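Local coordinates for protein precorrin-2 dehydrogenase (Bacillus megaterium, PDB 3DFZ) that catalyses the NAD-dependent dehydrogenation of precorrin-2 to sirohydrochlorin, a precursor for siroheme and for the anaerobic route to adenosylcobalamin, at residues G138-A143 with S163-S168; L142-D147 with K155-D160; P62-E67 with L77-K82; R45-F50 with N69-K74. One frame throughout, in Å; residues are numbered along the deposited sequence.

Interaction 1. Residues G138-A143 with S163-S168; sequences GRLSLA and SNYDES
Y165 sets its ring against the ends of two leucines, L142 and L140, and these three side chains make up the whole contact. The ring reaches L142 through CD1, which lies 4.2 Å from CD1 of the leucine. The other flank faces L140, Y165 CD2 lying 4.4 Å from L140 CD2. Both methyls arrive obliquely, and with no hydrogen bond across the contact the fit is one of apolar surfaces. L140 and L142 are two apart on strand 140-145, so both CB atoms face the same way; each leucine ends in two methyls, one of which can lie against the ring carbons in this buried place. Y165 is the first residue to leave helical geometry after helix 151-164; its CG stands opposite the carbonyl carbon (chi1 -60°), which turns the ring toward the strand. The 165-167 link joins that helix to helix 168-184, while 138-143 lies within the sirohaem biosynthesis central region. Strand residues 141-143 pair antiparallel with a strand of the second subunit, and I157 of that subunit packs on both L140 and Y165. Just beyond, D166 caps the start of helix 168-184: its OD1 accepts from S168 N at 3.0 Å, from above the carboxylate plane, and from S168 OG at 2.8 Å. A short acidic side chain suits this place, since it reaches forward to the backbone N-H of S168.

Interaction 2. Residues L142-D147 with K155-D160; sequences LAISTD and KRIKED
No flat group lies between I144 and I157, whose branched aliphatic chains form the centre of this contact. The flat group with a partner here is the carboxylate of E159, on an exposed part of the helix: K155 NZ sits above its plane, 37° out of it, and forms a salt bridge to OE2 at 3.0 Å, one helical turn apart. On the buried side the chemistry is apolar. I144 CG2 meets I157 CG2 at 3.8 Å, methyl against methyl, the two side chains running at a slant to each other. In I144 this CG2 stands opposite the backbone N, which leaves the other branch to find its own partner. That branch ends in CD1, 4.0 Å from K158 CB, where it passes nearly at right angles to the lysine. K158 suits this boundary: its first carbons complete the apolar patch, while the extended chain leads the charge away to the backbone O of Q134 on the neighbouring strand. At the end of the strand, S145 OG accepts from D147 N at 3.1 Å, an ST turn where the strand gives way to the loop before helix 151-164, and T146 OG1 bonds to S150 N and T154 OG1. I144 also packs on L142 of the second subunit, and residues 142-145 pair antiparallel with a strand of that subunit. Helix 151-164 laid over strand 140-145 is thus part of the dimer interface in this protein, within the sirohaem biosynthesis central region, where the two-stranded sheets of both subunits join into one.

Interaction 3. Residues P62-E67 with L77-K82; sequences PTVSAE and LRVKRK
R81 begins its path beside P62: its CB and CG each lie 4.1 Å from P62 O, a loose van der Waals approach of two methylenes to the carbonyl oxygen. From CG to NE the chain is extended, and this carries the guanidinium back over the strand, where V79 CG1 sits 3.8 Å from the plane and over its centre. The tip then leaves the two segments, with NH1 in a salt bridge to E72 of helix 66-73. A long arginine suits such a place, because its flat face can rest on a valine methyl while its charge finds an acid. V79 CG1 also reaches, tip to tip, toward V64 CG2 at 3.9 Å. Beta-branched valines are at home here, one on the edge strand and one in the loop before the helix, and V64 is backed by V59. Where the segments draw nearest, P62 N lies 3.1 Å from K82 O, yet proline has no N-H to offer and no bond forms; P62 CD stands at 3.4 Å from the same oxygen. An inverse gamma turn centred on R81, with a weak bond from K82 N to K80 O, bends the chain as it leaves the strand. Strand 56-60, helix 66-73 and strand 77-80 form a beta-alpha-beta crossover of the Rossmann-type domain, and P62 and T63, in the loop after strand 56-60, are thought by similarity to bind NAD(+).

Interaction 4. Residues R45-F50 with N69-K74; sequences RRIKGF and NEWEAK
Across segments 45-50 and 69-74 the nearest CA atoms are those of K48 and W71, 9.7 Å apart, too far for the backbones to meet, and side chains bridge the gap. Residues 45-49 and 69-73 keep helical angles. They belong to helices 41-50 and 66-73 of the Rossmann-type NAD-binding domain, which follow the strands 33-37 and 56-60 and lie side by side on one face of the parallel sheet. W71 spans the gap to I47 and K48: CG opposite its carbonyl carbon (chi1 -67°) sends the indole across, and the six-membered ring does the touching. I47 approaches from the buried side, its CG2 3.8 Å from W71 CZ3, at a slant to the ring. A branched aliphatic chain is apt there, because I47 and W71 also rest on L77 of strand 77-80. I47 CA lies 3.7 Å above one face of the F50 ring, offset toward its rim, and F50 meets Y23 of the second subunit edge to face. Toward solvent, E70 OE2 and K74 NZ form a salt bridge at 3.5 Å. K48 lies along the CZ2-CH2 edge of the indole, where a lysine can offer methylenes and still put its charge outside. Its chain crosses W71 at about a right angle: CG is 3.7 Å from CH2, CD lies in the ring plane at the edge, and CE stands 3.8 Å from CZ2.

In the fold
Interactions 1 and 2 are buried and share strand 140-145 and helix 151-164, their centres 12 Å apart; both continue into the second subunit. Interaction 1 sets leucines against a tyrosine, interaction 2 isoleucine on isoleucine and on the aliphatic part of a lysine. Interactions 3 and 4 belong to the NAD-binding domain and share helix 66-73. Interaction 3 is a surface contact near the sheet's edge strand, mixing valines with proline and arginine, whereas interaction 4 is partly buried and places an indole between helices. These two touch directly, V79 CG2 packing on E72 CG at 3.5 Å. The two pairs do not meet: nearest atoms of interactions 2 and 4 are about 9 Å apart.

Interaction 1. Residues G138-A143 with S163-S168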
loop_
_atom_site.group_PDB
_atom_site.type_symbol
_atom_site.label_atom_id
_atom_site.label_comp_id
_atom_site.label_asym_id
_atom_site.label_seq_id
_atom_site.Cartn_x
_atom_site.Cartn_y
_atom_site.Cartn_z
ATOM N N GLY B 138 -6.469 2.920 16.644
ATOM C CA GLY B 138 -7.651 3.710 16.303
ATOM C C GLY B 138 -7.603 4.001 14.826
ATOM O O GLY B 138 -7.441 3.090 14.003
ATOM N N ARG B 139 -7.683 5.279 14.492
ATOM C CA ARG B 139 -7.558 5.725 13.115
ATOM C C ARG B 139 -6.120 5.650 12.556
ATOM O O ARG B 139 -5.922 5.713 11.347
ATOM C CB ARG B 139 -8.138 7.127 12.971
ATOM C CG ARG B 139 -9.620 7.193 13.356
ATOM C CD ARG B 139 -10.202 8.610 13.363
ATOM N NE ARG B 139 -11.634 8.566 13.669
ATOM C CZ ARG B 139 -12.137 8.507 14.904
ATOM N NH1 ARG B 139 -11.319 8.500 15.956
ATOM N NH2 ARG B 139 -13.457 8.453 15.094
ATOM N N LEU B 140 -5.116 5.503 13.413
ATOM C CA LEU B 140 -3.756 5.453 12.891
ATOM C C LEU B 140 -3.580 4.081 12.321
ATOM O O LEU B 140 -3.872 3.078 12.977
ATOM C CB LEU B 140 -2.662 5.730 13.958
ATOM C CG LEU B 140 -1.185 5.480 13.581
ATOM C CD1 LEU B 140 -0.665 6.434 12.489
ATOM C CD2 LEU B 140 -0.233 5.578 14.806
ATOM N N SER B 141 -3.042 4.046 11.122
ATOM C CA SER B 141 -2.740 2.806 10.508
ATOM C C SER B 141 -1.307 2.815 9.969
ATOM O O SER B 141 -0.894 3.755 9.334
ATOM C CB SER B 141 -3.769 2.551 9.390
ATOM O OG SER B 141 -3.468 1.354 8.748
ATOM N N LEU B 142 -0.572 1.745 10.241
ATOM C CA LEU B 142 0.770 1.523 9.703
ATOM C C LEU B 142 0.790 0.241 8.864
ATOM O O LEU B 142 0.281 -0.793 9.273
ATOM C CB LEU B 142 1.823 1.437 10.854
ATOM C CG LEU B 142 2.010 2.763 11.616
ATOM C CD1 LEU B 142 3.015 2.661 12.754
ATOM C CD2 LEU B 142 2.435 3.877 10.674
ATOM N N ALA B 143 1.399 0.323 7.692
ATOM C CA ALA B 143 1.586 -0.837 6.847
ATOM C C ALA B 143 3.081 -1.075 6.636
ATOM O O ALA B 143 3.821 -0.152 6.348
ATOM C CB ALA B 143 0.862 -0.629 5.518
ATOM N N SER B 163 5.341 -1.540 19.806
ATOM C CA SER B 163 6.033 -1.044 21.003
ATOM C C SER B 163 6.038 0.494 21.065
ATOM O O SER B 163 5.458 1.070 21.994
ATOM C CB SER B 163 7.460 -1.606 21.001
ATOM O OG SER B 163 8.181 -1.380 22.200
ATOM N N ASN B 164 6.643 1.149 20.060
ATOM C CA ASN B 164 6.738 2.623 19.986
ATOM C C ASN B 164 5.456 3.427 19.865
ATOM O O ASN B 164 5.355 4.548 20.380
ATOM C CB ASN B 164 7.695 3.049 18.889
ATOM C CG ASN B 164 9.134 2.676 19.210
ATOM O OD1 ASN B 164 9.602 2.855 20.355
ATOM N ND2 ASN B 164 9.853 2.166 18.207
ATOM N N TYR B 165 4.487 2.856 19.161
ATOM C CA TYR B 165 3.194 3.468 18.989
ATOM C C TYR B 165 2.207 2.544 19.712
ATOM O O TYR B 165 1.754 1.527 19.160
ATOM C CB TYR B 165 2.880 3.610 17.493
ATOM C CG TYR B 165 3.910 4.480 16.763
ATOM C CD1 TYR B 165 5.062 3.926 16.214
ATOM C CD2 TYR B 165 3.730 5.841 16.640
ATOM C CE1 TYR B 165 5.997 4.722 15.572
ATOM C CE2 TYR B 165 4.681 6.641 16.011
ATOM C CZ TYR B 165 5.799 6.084 15.483
ATOM O OH TYR B 165 6.733 6.889 14.843
ATOM N N ASP B 166 1.923 2.871 20.975
ATOM C CA ASP B 166 0.991 2.072 21.765
ATOM C C ASP B 166 -0.409 2.691 21.756
ATOM O O ASP B 166 -0.718 3.549 20.893
ATOM C CB ASP B 166 1.523 1.776 23.171
ATOM C CG ASP B 166 1.459 2.992 24.139
ATOM O OD1 ASP B 166 1.004 4.111 23.781
ATOM O OD2 ASP B 166 1.855 2.788 25.313
ATOM N N GLU B 167 -1.236 2.245 22.704
ATOM C CA GLU B 167 -2.640 2.651 22.810
ATOM C C GLU B 167 -2.871 4.135 23.046
ATOM O O GLU B 167 -3.991 4.592 22.877
ATOM C CB GLU B 167 -3.353 1.861 23.917
ATOM C CG GLU B 167 -3.511 0.369 23.624
ATOM C CD GLU B 167 -2.303 -0.443 24.049
ATOM O OE1 GLU B 167 -1.236 0.148 24.363
ATOM O OE2 GLU B 167 -2.424 -1.688 24.079
ATOM N N SER B 168 -1.835 4.884 23.432
ATOM C CA SER B 168 -1.934 6.341 23.465
ATOM C C SER B 168 -2.302 6.909 22.105
ATOM O O SER B 168 -3.010 7.900 22.048
ATOM C CB SER B 168 -0.639 7.007 23.957
ATOM O OG SER B 168 0.432 6.770 23.062
#

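Interaction 2. Residues L142-D147 with K155-D160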
loop_
_atom_site.group_PDB
_atom_site.type_symbol
_atom_site.label_atom_id
_atom_site.label_comp_id
_atom_site.label_asym_id
_atom_site.label_seq_id
_atom_site.Cartn_x
_atom_site.Cartn_y
_atom_site.Cartn_z
ATOM N N LEU B 142 -0.572 1.745 10.241
ATOM C CA LEU B 142 0.770 1.523 9.703
ATOM C C LEU B 142 0.790 0.241 8.864
ATOM O O LEU B 142 0.281 -0.793 9.273
ATOM C CB LEU B 142 1.823 1.437 10.854
ATOM C CG LEU B 142 2.010 2.763 11.616
ATOM C CD1 LEU B 142 3.015 2.661 12.754
ATOM C CD2 LEU B 142 2.435 3.877 10.674
ATOM N N ALA B 143 1.399 0.323 7.692
ATOM C CA ALA B 143 1.586 -0.837 6.847
ATOM C C ALA B 143 3.081 -1.075 6.636
ATOM O O ALA B 143 3.821 -0.152 6.348
ATOM C CB ALA B 143 0.862 -0.629 5.518
ATOM N N ILE B 144 3.514 -2.318 6.776
ATOM C CA ILE B 144 4.916 -2.684 6.670
ATOM C C ILE B 144 5.105 -3.802 5.661
ATOM O O ILE B 144 4.404 -4.810 5.726
ATOM C CB ILE B 144 5.459 -3.243 8.015
ATOM C CG1 ILE B 144 5.155 -2.297 9.185
ATOM C CG2 ILE B 144 6.982 -3.603 7.880
ATOM C CD1 ILE B 144 3.958 -2.656 10.064
ATOM N N SER B 145 6.075 -3.653 4.767
ATOM C CA SER B 145 6.399 -4.711 3.826
ATOM C C SER B 145 7.900 -4.817 3.635
ATOM O O SER B 145 8.624 -3.844 3.790
ATOM C CB SER B 145 5.733 -4.422 2.469
ATOM O OG SER B 145 5.939 -5.471 1.523
ATOM N N THR B 146 8.362 -6.015 3.303
ATOM C CA THR B 146 9.733 -6.205 2.875
ATOM C C THR B 146 9.732 -6.882 1.502
ATOM O O THR B 146 10.721 -7.515 1.109
ATOM C CB THR B 146 10.600 -7.018 3.890
ATOM O OG1 THR B 146 10.120 -8.358 3.972
ATOM C CG2 THR B 146 10.614 -6.387 5.294
ATOM N N ASP B 147 8.609 -6.758 0.780
ATOM C CA ASP B 147 8.465 -7.316 -0.569
ATOM C C ASP B 147 8.673 -8.819 -0.516
ATOM O O ASP B 147 9.285 -9.411 -1.401
ATOM C CB ASP B 147 9.486 -6.654 -1.508
ATOM C CG ASP B 147 9.043 -6.628 -2.950
ATOM O OD1 ASP B 147 7.869 -6.956 -3.232
ATOM O OD2 ASP B 147 9.871 -6.269 -3.819
ATOM N N LYS B 155 7.414 -9.144 10.581
ATOM C CA LYS B 155 6.834 -9.387 11.898
ATOM C C LYS B 155 7.628 -8.687 13.001
ATOM O O LYS B 155 7.040 -7.981 13.835
ATOM C CB LYS B 155 6.746 -10.900 12.139
ATOM C CG LYS B 155 6.360 -11.372 13.558
ATOM C CD LYS B 155 6.194 -12.905 13.556
ATOM C CE LYS B 155 6.686 -13.560 14.857
ATOM N NZ LYS B 155 5.922 -13.148 16.113
ATOM N N ARG B 156 8.959 -8.856 13.008
ATOM C CA ARG B 156 9.784 -8.109 13.968
ATOM C C ARG B 156 9.525 -6.580 13.989
ATOM O O ARG B 156 9.336 -5.976 15.060
ATOM C CB ARG B 156 11.271 -8.392 13.790
ATOM C CG ARG B 156 12.098 -7.554 14.734
ATOM C CD ARG B 156 13.566 -7.628 14.442
ATOM N NE ARG B 156 14.096 -8.879 14.974
ATOM C CZ ARG B 156 15.358 -9.090 15.319
ATOM N NH1 ARG B 156 16.260 -8.116 15.206
ATOM N NH2 ARG B 156 15.697 -10.279 15.793
ATOM N N ILE B 157 9.528 -5.968 12.809
ATOM C CA ILE B 157 9.336 -4.535 12.682
ATOM C C ILE B 157 7.958 -4.084 13.148
ATOM O O ILE B 157 7.834 -3.046 13.798
ATOM C CB ILE B 157 9.651 -4.084 11.222
ATOM C CG1 ILE B 157 11.145 -4.151 10.941
ATOM C CG2 ILE B 157 9.092 -2.684 10.884
ATOM C CD1 ILE B 157 11.444 -4.023 9.431
ATOM N N LYS B 158 6.929 -4.860 12.812
ATOM C CA LYS B 158 5.559 -4.625 13.271
ATOM C C LYS B 158 5.436 -4.660 14.797
ATOM O O LYS B 158 4.737 -3.817 15.384
ATOM C CB LYS B 158 4.631 -5.671 12.673
ATOM C CG LYS B 158 3.123 -5.450 12.950
ATOM C CD LYS B 158 2.341 -6.765 12.722
ATOM C CE LYS B 158 0.926 -6.620 13.185
ATOM N NZ LYS B 158 -0.055 -7.545 12.502
ATOM N N GLU B 159 6.105 -5.635 15.425
ATOM C CA GLU B 159 6.289 -5.670 16.879
ATOM C C GLU B 159 7.085 -4.467 17.428
ATOM O O GLU B 159 6.722 -3.906 18.481
ATOM C CB GLU B 159 6.997 -6.956 17.306
ATOM C CG GLU B 159 6.170 -8.196 17.117
ATOM C CD GLU B 159 6.938 -9.466 17.385
ATOM O OE1 GLU B 159 8.197 -9.430 17.478
ATOM O OE2 GLU B 159 6.254 -10.504 17.516
ATOM N N ASP B 160 8.166 -4.088 16.744
ATOM C CA ASP B 160 8.947 -2.921 17.167
ATOM C C ASP B 160 8.103 -1.628 17.053
ATOM O O ASP B 160 8.072 -0.819 17.979
ATOM C CB ASP B 160 10.332 -2.840 16.470
ATOM C CG ASP B 160 11.208 -4.149 16.639
ATOM O OD1 ASP B 160 10.963 -5.019 17.526
ATOM O OD2 ASP B 160 12.171 -4.334 15.843
#

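Interaction 3. Residues P62-E67 with L77-K82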
loop_
_atom_site.group_PDB
_atom_site.type_symbol
_atom_site.label_atom_id
_atom_site.label_comp_id
_atom_site.label_asym_id
_atom_site.label_seq_id
_atom_site.Cartn_x
_atom_site.Cartn_y
_atom_site.Cartn_z
ATOM N N PRO B 62 -14.532 -25.619 -3.809
ATOM C CA PRO B 62 -15.503 -26.727 -3.642
ATOM C C PRO B 62 -16.084 -26.764 -2.239
ATOM O O PRO B 62 -17.245 -27.138 -2.066
ATOM C CB PRO B 62 -14.677 -27.989 -3.933
ATOM C CG PRO B 62 -13.248 -27.566 -3.843
ATOM C CD PRO B 62 -13.207 -26.116 -4.231
ATOM N N THR B 63 -15.282 -26.345 -1.262
ATOM C CA THR B 63 -15.726 -26.160 0.121
ATOM C C THR B 63 -15.170 -24.838 0.666
ATOM O O THR B 63 -14.130 -24.350 0.211
ATOM C CB THR B 63 -15.350 -27.376 1.037
ATOM O OG1 THR B 63 -16.059 -28.549 0.592
ATOM C CG2 THR B 63 -15.727 -27.113 2.501
ATOM N N VAL B 64 -15.877 -24.302 1.657
ATOM C CA VAL B 64 -15.676 -22.978 2.195
ATOM C C VAL B 64 -15.803 -23.028 3.737
ATOM O O VAL B 64 -16.475 -23.911 4.278
ATOM C CB VAL B 64 -16.710 -22.011 1.511
ATOM C CG1 VAL B 64 -17.501 -21.193 2.498
ATOM C CG2 VAL B 64 -16.046 -21.177 0.385
ATOM N N SER B 65 -15.150 -22.103 4.442
ATOM C CA SER B 65 -15.096 -22.158 5.916
ATOM C C SER B 65 -16.396 -21.683 6.597
ATOM O O SER B 65 -17.220 -20.993 5.979
ATOM C CB SER B 65 -13.880 -21.372 6.446
ATOM O OG SER B 65 -13.945 -20.005 6.045
ATOM N N ALA B 66 -16.557 -22.056 7.870
ATOM C CA ALA B 66 -17.712 -21.674 8.686
ATOM C C ALA B 66 -17.969 -20.152 8.749
ATOM O O ALA B 66 -19.110 -19.699 8.956
ATOM C CB ALA B 66 -17.530 -22.223 10.100
ATOM N N GLU B 67 -16.887 -19.385 8.620
ATOM C CA GLU B 67 -16.936 -17.927 8.639
ATOM C C GLU B 67 -17.338 -17.358 7.278
ATOM O O GLU B 67 -18.138 -16.435 7.218
ATOM C CB GLU B 67 -15.608 -17.336 9.130
ATOM C CG GLU B 67 -14.390 -18.175 8.791
ATOM C CD GLU B 67 -13.776 -18.867 10.001
ATOM O OE1 GLU B 67 -13.439 -18.175 10.985
ATOM O OE2 GLU B 67 -13.614 -20.103 9.960
ATOM N N LEU B 77 -21.243 -11.631 0.769
ATOM C CA LEU B 77 -20.523 -12.177 -0.364
ATOM C C LEU B 77 -21.361 -13.268 -1.010
ATOM O O LEU B 77 -22.358 -13.690 -0.428
ATOM C CB LEU B 77 -19.143 -12.699 0.056
ATOM C CG LEU B 77 -18.988 -13.643 1.242
ATOM C CD1 LEU B 77 -19.437 -15.092 0.882
ATOM C CD2 LEU B 77 -17.518 -13.571 1.735
ATOM N N ARG B 78 -20.963 -13.676 -2.219
ATOM C CA ARG B 78 -21.492 -14.864 -2.887
ATOM C C ARG B 78 -20.466 -16.022 -2.958
ATOM O O ARG B 78 -19.270 -15.806 -3.189
ATOM C CB ARG B 78 -22.004 -14.507 -4.300
ATOM C CG ARG B 78 -22.214 -15.718 -5.206
ATOM C CD ARG B 78 -23.036 -15.410 -6.444
ATOM N NE ARG B 78 -22.272 -14.774 -7.506
ATOM C CZ ARG B 78 -21.571 -15.425 -8.431
ATOM N NH1 ARG B 78 -21.509 -16.751 -8.415
ATOM N NH2 ARG B 78 -20.918 -14.742 -9.374
ATOM N N VAL B 79 -20.952 -17.243 -2.767
ATOM C CA VAL B 79 -20.134 -18.447 -2.856
ATOM C C VAL B 79 -20.495 -19.282 -4.115
ATOM O O VAL B 79 -21.674 -19.433 -4.469
ATOM C CB VAL B 79 -20.269 -19.329 -1.566
ATOM C CG1 VAL B 79 -19.358 -20.550 -1.637
ATOM C CG2 VAL B 79 -19.930 -18.530 -0.321
ATOM N N LYS B 80 -19.455 -19.772 -4.788
ATOM C CA LYS B 80 -19.548 -20.677 -5.936
ATOM C C LYS B 80 -18.878 -21.973 -5.463
ATOM O O LYS B 80 -17.658 -22.019 -5.286
ATOM C CB LYS B 80 -18.827 -20.036 -7.126
ATOM C CG LYS B 80 -19.009 -20.651 -8.506
ATOM C CD LYS B 80 -19.380 -19.493 -9.476
ATOM C CE LYS B 80 -19.098 -19.751 -10.973
ATOM N NZ LYS B 80 -19.954 -20.797 -11.635
ATOM N N ARG B 81 -19.682 -23.003 -5.196
ATOM C CA ARG B 81 -19.181 -24.236 -4.562
ATOM C C ARG B 81 -18.703 -25.263 -5.568
ATOM O O ARG B 81 -19.404 -26.203 -5.900
ATOM C CB ARG B 81 -20.218 -24.847 -3.613
ATOM C CG ARG B 81 -20.140 -24.280 -2.233
ATOM C CD ARG B 81 -21.423 -24.464 -1.440
ATOM N NE ARG B 81 -21.331 -23.788 -0.141
ATOM C CZ ARG B 81 -21.994 -22.681 0.192
ATOM N NH1 ARG B 81 -22.829 -22.111 -0.662
ATOM N NH2 ARG B 81 -21.840 -22.154 1.397
ATOM N N LYS B 82 -17.480 -25.060 -6.023
ATOM C CA LYS B 82 -16.863 -25.824 -7.088
ATOM C C LYS B 82 -15.402 -25.343 -7.204
ATOM O O LYS B 82 -15.002 -24.359 -6.562
ATOM C CB LYS B 82 -17.615 -25.606 -8.410
ATOM C CG LYS B 82 -17.647 -24.163 -8.897
ATOM C CD LYS B 82 -18.056 -24.098 -10.356
ATOM C CE LYS B 82 -17.268 -23.017 -11.092
ATOM N NZ LYS B 82 -16.940 -23.405 -12.508
#

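Interaction 4. Residues R45-F50 with N69-K74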
loop_
_atom_site.group_PDB
_atom_site.type_symbol
_atom_site.label_atom_id
_atom_site.label_comp_id
_atom_site.label_asym_id
_atom_site.label_seq_id
_atom_site.Cartn_x
_atom_site.Cartn_y
_atom_site.Cartn_z
ATOM N N ARG B 45 -8.971 -15.059 5.960
ATOM C CA ARG B 45 -8.193 -13.937 6.478
ATOM C C ARG B 45 -8.182 -12.794 5.459
ATOM O O ARG B 45 -8.427 -11.639 5.829
ATOM C CB ARG B 45 -6.782 -14.415 6.868
ATOM C CG ARG B 45 -5.671 -13.362 6.866
ATOM C CD ARG B 45 -4.562 -13.620 7.930
ATOM N NE ARG B 45 -4.392 -15.028 8.319
ATOM C CZ ARG B 45 -3.548 -15.889 7.743
ATOM N NH1 ARG B 45 -2.772 -15.518 6.721
ATOM N NH2 ARG B 45 -3.486 -17.140 8.190
ATOM N N ARG B 46 -7.944 -13.120 4.183
ATOM C CA ARG B 46 -7.954 -12.121 3.113
ATOM C C ARG B 46 -9.300 -11.372 2.978
ATOM O O ARG B 46 -9.309 -10.149 2.901
ATOM C CB ARG B 46 -7.549 -12.746 1.767
ATOM C CG ARG B 46 -6.082 -13.147 1.642
ATOM C CD ARG B 46 -5.143 -11.919 1.613
ATOM N NE ARG B 46 -3.736 -12.256 1.332
ATOM C CZ ARG B 46 -2.856 -12.682 2.236
ATOM N NH1 ARG B 46 -3.219 -12.845 3.501
ATOM N NH2 ARG B 46 -1.606 -12.954 1.868
ATOM N N ILE B 47 -10.412 -12.119 2.961
ATOM C CA ILE B 47 -11.784 -11.582 2.836
ATOM C C ILE B 47 -12.131 -10.623 3.973
ATOM O O ILE B 47 -12.671 -9.544 3.734
ATOM C CB ILE B 47 -12.857 -12.724 2.764
ATOM C CG1 ILE B 47 -12.751 -13.492 1.442
ATOM C CG2 ILE B 47 -14.271 -12.171 2.947
ATOM C CD1 ILE B 47 -13.157 -14.961 1.542
ATOM N N LYS B 48 -11.820 -11.022 5.205
ATOM C CA LYS B 48 -11.934 -10.134 6.364
ATOM C C LYS B 48 -11.459 -8.725 6.053
ATOM O O LYS B 48 -12.129 -7.767 6.404
ATOM C CB LYS B 48 -11.152 -10.685 7.553
ATOM C CG LYS B 48 -12.028 -11.221 8.661
ATOM C CD LYS B 48 -11.380 -12.446 9.327
ATOM C CE LYS B 48 -12.218 -12.995 10.495
ATOM N NZ LYS B 48 -11.818 -14.395 10.879
ATOM N N GLY B 49 -10.311 -8.621 5.384
ATOM C CA GLY B 49 -9.689 -7.350 5.007
ATOM C C GLY B 49 -10.533 -6.433 4.154
ATOM O O GLY B 49 -10.448 -5.210 4.288
ATOM N N PHE B 50 -11.360 -6.998 3.278
ATOM C CA PHE B 50 -12.166 -6.156 2.367
ATOM C C PHE B 50 -13.698 -6.360 2.437
ATOM O O PHE B 50 -14.455 -5.934 1.553
ATOM C CB PHE B 50 -11.620 -6.206 0.922
ATOM C CG PHE B 50 -11.338 -7.602 0.405
ATOM C CD1 PHE B 50 -12.386 -8.447 0.014
ATOM C CD2 PHE B 50 -10.025 -8.055 0.273
ATOM C CE1 PHE B 50 -12.127 -9.734 -0.475
ATOM C CE2 PHE B 50 -9.745 -9.337 -0.216
ATOM C CZ PHE B 50 -10.804 -10.185 -0.589
ATOM N N ASN B 69 -19.189 -19.083 5.234
ATOM C CA ASN B 69 -20.598 -19.466 5.312
ATOM C C ASN B 69 -21.469 -18.463 6.036
ATOM O O ASN B 69 -22.540 -18.111 5.545
ATOM C CB ASN B 69 -20.749 -20.851 5.942
ATOM C CG ASN B 69 -20.699 -21.944 4.923
ATOM O OD1 ASN B 69 -21.629 -22.095 4.152
ATOM N ND2 ASN B 69 -19.612 -22.715 4.897
ATOM N N GLU B 70 -21.007 -17.999 7.193
ATOM C CA GLU B 70 -21.731 -16.992 7.981
ATOM C C GLU B 70 -21.841 -15.648 7.237
ATOM O O GLU B 70 -22.893 -14.998 7.285
ATOM C CB GLU B 70 -21.082 -16.815 9.356
ATOM C CG GLU B 70 -21.738 -15.781 10.300
ATOM C CD GLU B 70 -23.237 -16.009 10.621
ATOM O OE1 GLU B 70 -23.861 -17.010 10.175
ATOM O OE2 GLU B 70 -23.802 -15.149 11.338
ATOM N N TRP B 71 -20.760 -15.249 6.565
ATOM C CA TRP B 71 -20.747 -14.056 5.718
ATOM C C TRP B 71 -21.678 -14.191 4.501
ATOM O O TRP B 71 -22.364 -13.247 4.135
ATOM C CB TRP B 71 -19.319 -13.736 5.250
ATOM C CG TRP B 71 -18.384 -13.301 6.358
ATOM C CD1 TRP B 71 -18.700 -12.550 7.454
ATOM C CD2 TRP B 71 -16.976 -13.572 6.449
ATOM N NE1 TRP B 71 -17.580 -12.338 8.222
ATOM C CE2 TRP B 71 -16.507 -12.952 7.631
ATOM C CE3 TRP B 71 -16.062 -14.266 5.639
ATOM C CZ2 TRP B 71 -15.158 -13.018 8.038
ATOM C CZ3 TRP B 71 -14.714 -14.327 6.041
ATOM C CH2 TRP B 71 -14.285 -13.712 7.234
ATOM N N GLU B 72 -21.684 -15.366 3.888
ATOM C CA GLU B 72 -22.632 -15.685 2.825
ATOM C C GLU B 72 -24.076 -15.586 3.334
ATOM O O GLU B 72 -24.917 -14.931 2.704
ATOM C CB GLU B 72 -22.354 -17.093 2.280
ATOM C CG GLU B 72 -22.972 -17.360 0.913
ATOM C CD GLU B 72 -23.465 -18.803 0.743
ATOM O OE1 GLU B 72 -23.568 -19.554 1.767
ATOM O OE2 GLU B 72 -23.771 -19.153 -0.425
ATOM N N ALA B 73 -24.337 -16.201 4.493
ATOM C CA ALA B 73 -25.657 -16.194 5.112
ATOM C C ALA B 73 -26.063 -14.808 5.588
ATOM O O ALA B 73 -27.255 -14.517 5.728
ATOM C CB ALA B 73 -25.716 -17.195 6.258
ATOM N N LYS B 74 -25.071 -13.952 5.840
ATOM C CA LYS B 74 -25.324 -12.565 6.219
ATOM C C LYS B 74 -25.476 -11.662 4.981
ATOM O O LYS B 74 -25.807 -10.469 5.105
ATOM C CB LYS B 74 -24.233 -12.053 7.157
ATOM C CG LYS B 74 -24.378 -12.549 8.589
ATOM C CD LYS B 74 -23.144 -12.192 9.406
ATOM C CE LYS B 74 -23.480 -12.098 10.886
ATOM N NZ LYS B 74 -22.252 -11.999 11.732
#